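Local coordinates for YciF Bacterial Stress Response Protein (Salmonella enterica subsp. enterica serovar Typhimurium, PDB 4ERU) that is of unknown function but is probably a bacterial stress-response protein, has a ferritin-like helical bundle and binds magnesium ions within it in the crystal, at residues D62-S67 and K137-T142. Sequence-based numbering, arbitrary orientation.
Sequences DQIVES and KLLKET
CG1 of Ile64 and CG of Leu138 both stand anti to the carbonyl carbon, beside the backbone N (chi1 -75° and -63°), and these torsions send their side chains past one another in opposite directions. They meet where two helices of the ferritin-like bundle, 41-66 and 133-159, run antiparallel at 165°, their local axes 10.5 Å apart. CG1 of Ile64 lies 3.7 Å from CD1 of Leu138, and the same CG1 also reaches CB of Leu138 at 3.9 Å, so the isoleucine lies alongside the leucine stem as well as its methyl. Beyond CG1 the isoleucine chain runs on to a second leucine: its CD1 methyl meets Leu139, the two side chains crossing at about a right angle. Leu138 CD1 also touches the aliphatic base of Gln63, with Gln63 CB 4.0 Å away.

The three apolar residues are buried, and the contact rests on van der Waals packing. Leu17 and Phe13 of helix 9-37 touch Ile64 and Leu139 respectively, while Tyr120, Leu123 and Ala127 of helix 99-130 also pack on Leu139, joining the pair to the bundle core. A bound magnesium ion lies about 10 Å from the side chain of Leu139. At this leucine, Ile64 CD1 sits 3.7 Å from both CG and the CD2 methyl.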
ATOM      1  N   ASP A  62       8.723  20.222   0.847  1.00 44.35           N
ATOM      2  CA  ASP A  62       8.817  21.692   0.742  1.00 52.92           C
ATOM      3  C   ASP A  62       9.937  22.112  -0.220  1.00 52.02           C
ATOM      4  O   ASP A  62       9.725  22.967  -1.076  1.00 54.89           O
ATOM      5  CB  ASP A  62       8.991  22.376   2.101  1.00 59.56           C
ATOM      6  CG  ASP A  62       7.795  22.195   2.995  1.00 65.99           C
ATOM      7  OD1 ASP A  62       6.658  22.019   2.488  1.00 71.46           O
ATOM      8  OD2 ASP A  62       7.992  22.218   4.222  1.00 66.64           O
ATOM      9  N   GLN A  63      11.103  21.483  -0.086  1.00 50.73           N
ATOM     10  CA  GLN A  63      12.214  21.663  -1.039  1.00 57.59           C
ATOM     11  C   GLN A  63      11.888  21.330  -2.489  1.00 54.71           C
ATOM     12  O   GLN A  63      12.304  22.049  -3.396  1.00 60.09           O
ATOM     13  CB  GLN A  63      13.434  20.861  -0.614  1.00 57.05           C
ATOM     14  CG  GLN A  63      14.079  21.334   0.658  1.00 62.70           C
ATOM     15  CD  GLN A  63      15.275  20.473   0.993  1.00 72.38           C
ATOM     16  OE1 GLN A  63      15.459  20.071   2.131  1.00 78.81           O
ATOM     17  NE2 GLN A  63      16.090  20.166  -0.017  1.00 75.10           N
ATOM     18  N   ILE A  64      11.173  20.231  -2.722  1.00 54.45           N
ATOM     19  CA  ILE A  64      10.676  19.897  -4.064  1.00 52.37           C
ATOM     20  C   ILE A  64       9.791  21.036  -4.614  1.00 58.76           C
ATOM     21  O   ILE A  64       9.909  21.420  -5.789  1.00 60.25           O
ATOM     22  CB  ILE A  64       9.912  18.532  -4.075  1.00 50.84           C
ATOM     23  CG1 ILE A  64      10.907  17.365  -3.979  1.00 47.70           C
ATOM     24  CG2 ILE A  64       9.020  18.402  -5.309  1.00 51.39           C
ATOM     25  CD1 ILE A  64      10.342  16.064  -3.358  1.00 49.39           C
ATOM     26  N   VAL A  65       8.912  21.556  -3.759  1.00 59.63           N
ATOM     27  CA  VAL A  65       7.991  22.623  -4.133  1.00 62.01           C
ATOM     28  C   VAL A  65       8.757  23.916  -4.487  1.00 70.17           C
ATOM     29  O   VAL A  65       8.444  24.563  -5.489  1.00 77.01           O
ATOM     30  CB  VAL A  65       6.908  22.848  -3.050  1.00 59.39           C
ATOM     31  CG1 VAL A  65       6.022  24.060  -3.379  1.00 67.81           C
ATOM     32  CG2 VAL A  65       6.050  21.602  -2.918  1.00 59.12           C
ATOM     33  N   GLU A  66       9.781  24.266  -3.708  1.00 73.61           N
ATOM     34  CA  GLU A  66      10.628  25.423  -4.042  1.00 78.38           C
ATOM     35  C   GLU A  66      11.520  25.231  -5.284  1.00 78.63           C
ATOM     36  O   GLU A  66      12.000  26.218  -5.851  1.00 80.86           O
ATOM     37  CB  GLU A  66      11.506  25.813  -2.859  1.00 87.31           C
ATOM     38  CG  GLU A  66      10.751  26.423  -1.691  1.00 99.56           C
ATOM     39  CD  GLU A  66      11.331  25.977  -0.335  1.00109.09           C
ATOM     40  OE1 GLU A  66      10.585  26.006   0.689  1.00110.38           O
ATOM     41  OE2 GLU A  66      12.531  25.572  -0.303  1.00111.52           O
ATOM     42  N   SER A  67      11.729  23.983  -5.718  1.00 73.32           N
ATOM     43  CA  SER A  67      12.738  23.689  -6.757  1.00 71.75           C
ATOM     44  C   SER A  67      12.243  23.933  -8.191  1.00 70.01           C
ATOM     45  O   SER A  67      13.020  23.892  -9.137  1.00 67.97           O
ATOM     46  CB  SER A  67      13.292  22.252  -6.609  1.00 70.98           C
ATOM     47  OG  SER A  67      12.586  21.288  -7.399  1.00 68.38           O
ATOM     48  N   LYS A 137      16.063  13.502  -7.330  1.00 57.43           N
ATOM     49  CA  LYS A 137      16.970  13.054  -6.266  1.00 60.07           C
ATOM     50  C   LYS A 137      16.334  13.090  -4.867  1.00 55.62           C
ATOM     51  O   LYS A 137      16.570  12.183  -4.078  1.00 55.11           O
ATOM     52  CB  LYS A 137      18.360  13.731  -6.332  1.00 66.50           C
ATOM     53  CG  LYS A 137      18.570  14.989  -5.507  1.00 71.64           C
ATOM     54  CD  LYS A 137      20.042  15.524  -5.607  1.00 99.68           C
ATOM     55  CE  LYS A 137      20.986  14.800  -4.647  1.00102.06           C
ATOM     56  NZ  LYS A 137      20.626  15.078  -3.196  1.00101.85           N
ATOM     57  N   LEU A 138      15.528  14.114  -4.560  1.00 50.49           N
ATOM     58  CA  LEU A 138      14.831  14.145  -3.271  1.00 48.29           C
ATOM     59  C   LEU A 138      13.816  12.984  -3.109  1.00 44.45           C
ATOM     60  O   LEU A 138      13.775  12.308  -2.066  1.00 44.65           O
ATOM     61  CB  LEU A 138      14.182  15.512  -3.011  1.00 47.19           C
ATOM     62  CG  LEU A 138      15.202  16.659  -2.906  1.00 55.84           C
ATOM     63  CD1 LEU A 138      14.501  17.979  -3.162  1.00 55.71           C
ATOM     64  CD2 LEU A 138      15.940  16.662  -1.534  1.00 52.04           C
ATOM     65  N   LEU A 139      13.025  12.755  -4.153  1.00 45.52           N
ATOM     66  CA  LEU A 139      12.009  11.706  -4.138  1.00 41.34           C
ATOM     67  C   LEU A 139      12.650  10.348  -3.999  1.00 45.66           C
ATOM     68  O   LEU A 139      12.150   9.516  -3.223  1.00 45.54           O
ATOM     69  CB  LEU A 139      11.117  11.765  -5.378  1.00 41.34           C
ATOM     70  CG  LEU A 139      10.166  12.970  -5.410  1.00 43.58           C
ATOM     71  CD1 LEU A 139       9.737  13.281  -6.855  1.00 40.51           C
ATOM     72  CD2 LEU A 139       8.915  12.845  -4.454  1.00 39.90           C
ATOM     73  N   LYS A 140      13.751  10.120  -4.718  1.00 47.47           N
ATOM     74  CA  LYS A 140      14.461   8.853  -4.635  1.00 52.10           C
ATOM     75  C   LYS A 140      15.013   8.624  -3.241  1.00 51.91           C
ATOM     76  O   LYS A 140      15.030   7.489  -2.765  1.00 52.34           O
ATOM     77  CB  LYS A 140      15.619   8.801  -5.628  1.00 53.21           C
ATOM     78  CG  LYS A 140      15.230   8.396  -7.021  1.00 57.39           C
ATOM     79  CD  LYS A 140      16.481   8.370  -7.959  1.00 78.51           C
ATOM     80  CE  LYS A 140      16.222   7.504  -9.175  1.00 82.37           C
ATOM     81  NZ  LYS A 140      17.469   7.136  -9.962  1.00 88.50           N
ATOM     82  N   GLU A 141      15.488   9.691  -2.600  1.00 52.79           N
ATOM     83  CA  GLU A 141      15.954   9.592  -1.217  1.00 54.83           C
ATOM     84  C   GLU A 141      14.845   9.170  -0.238  1.00 50.32           C
ATOM     85  O   GLU A 141      15.057   8.320   0.611  1.00 49.34           O
ATOM     86  CB  GLU A 141      16.554  10.899  -0.742  1.00 58.20           C
ATOM     87  CG  GLU A 141      18.028  11.032  -0.965  1.00 73.30           C
ATOM     88  CD  GLU A 141      18.576  12.240  -0.211  1.00 87.37           C
ATOM     89  OE1 GLU A 141      18.831  13.294  -0.847  1.00 90.75           O
ATOM     90  OE2 GLU A 141      18.708  12.145   1.036  1.00 92.42           O
ATOM     91  N   THR A 142      13.679   9.786  -0.334  1.00 46.60           N
ATOM     92  CA  THR A 142      12.574   9.377   0.529  1.00 42.32           C
ATOM     93  C   THR A 142      12.183   7.919   0.226  1.00 44.51           C
ATOM     94  O   THR A 142      11.930   7.121   1.141  1.00 45.91           O
ATOM     95  CB  THR A 142      11.353  10.277   0.332  1.00 39.13           C
ATOM     96  OG1 THR A 142      11.638  11.587   0.846  1.00 41.61           O
ATOM     97  CG2 THR A 142      10.102   9.651   1.054  1.00 36.63           C
TER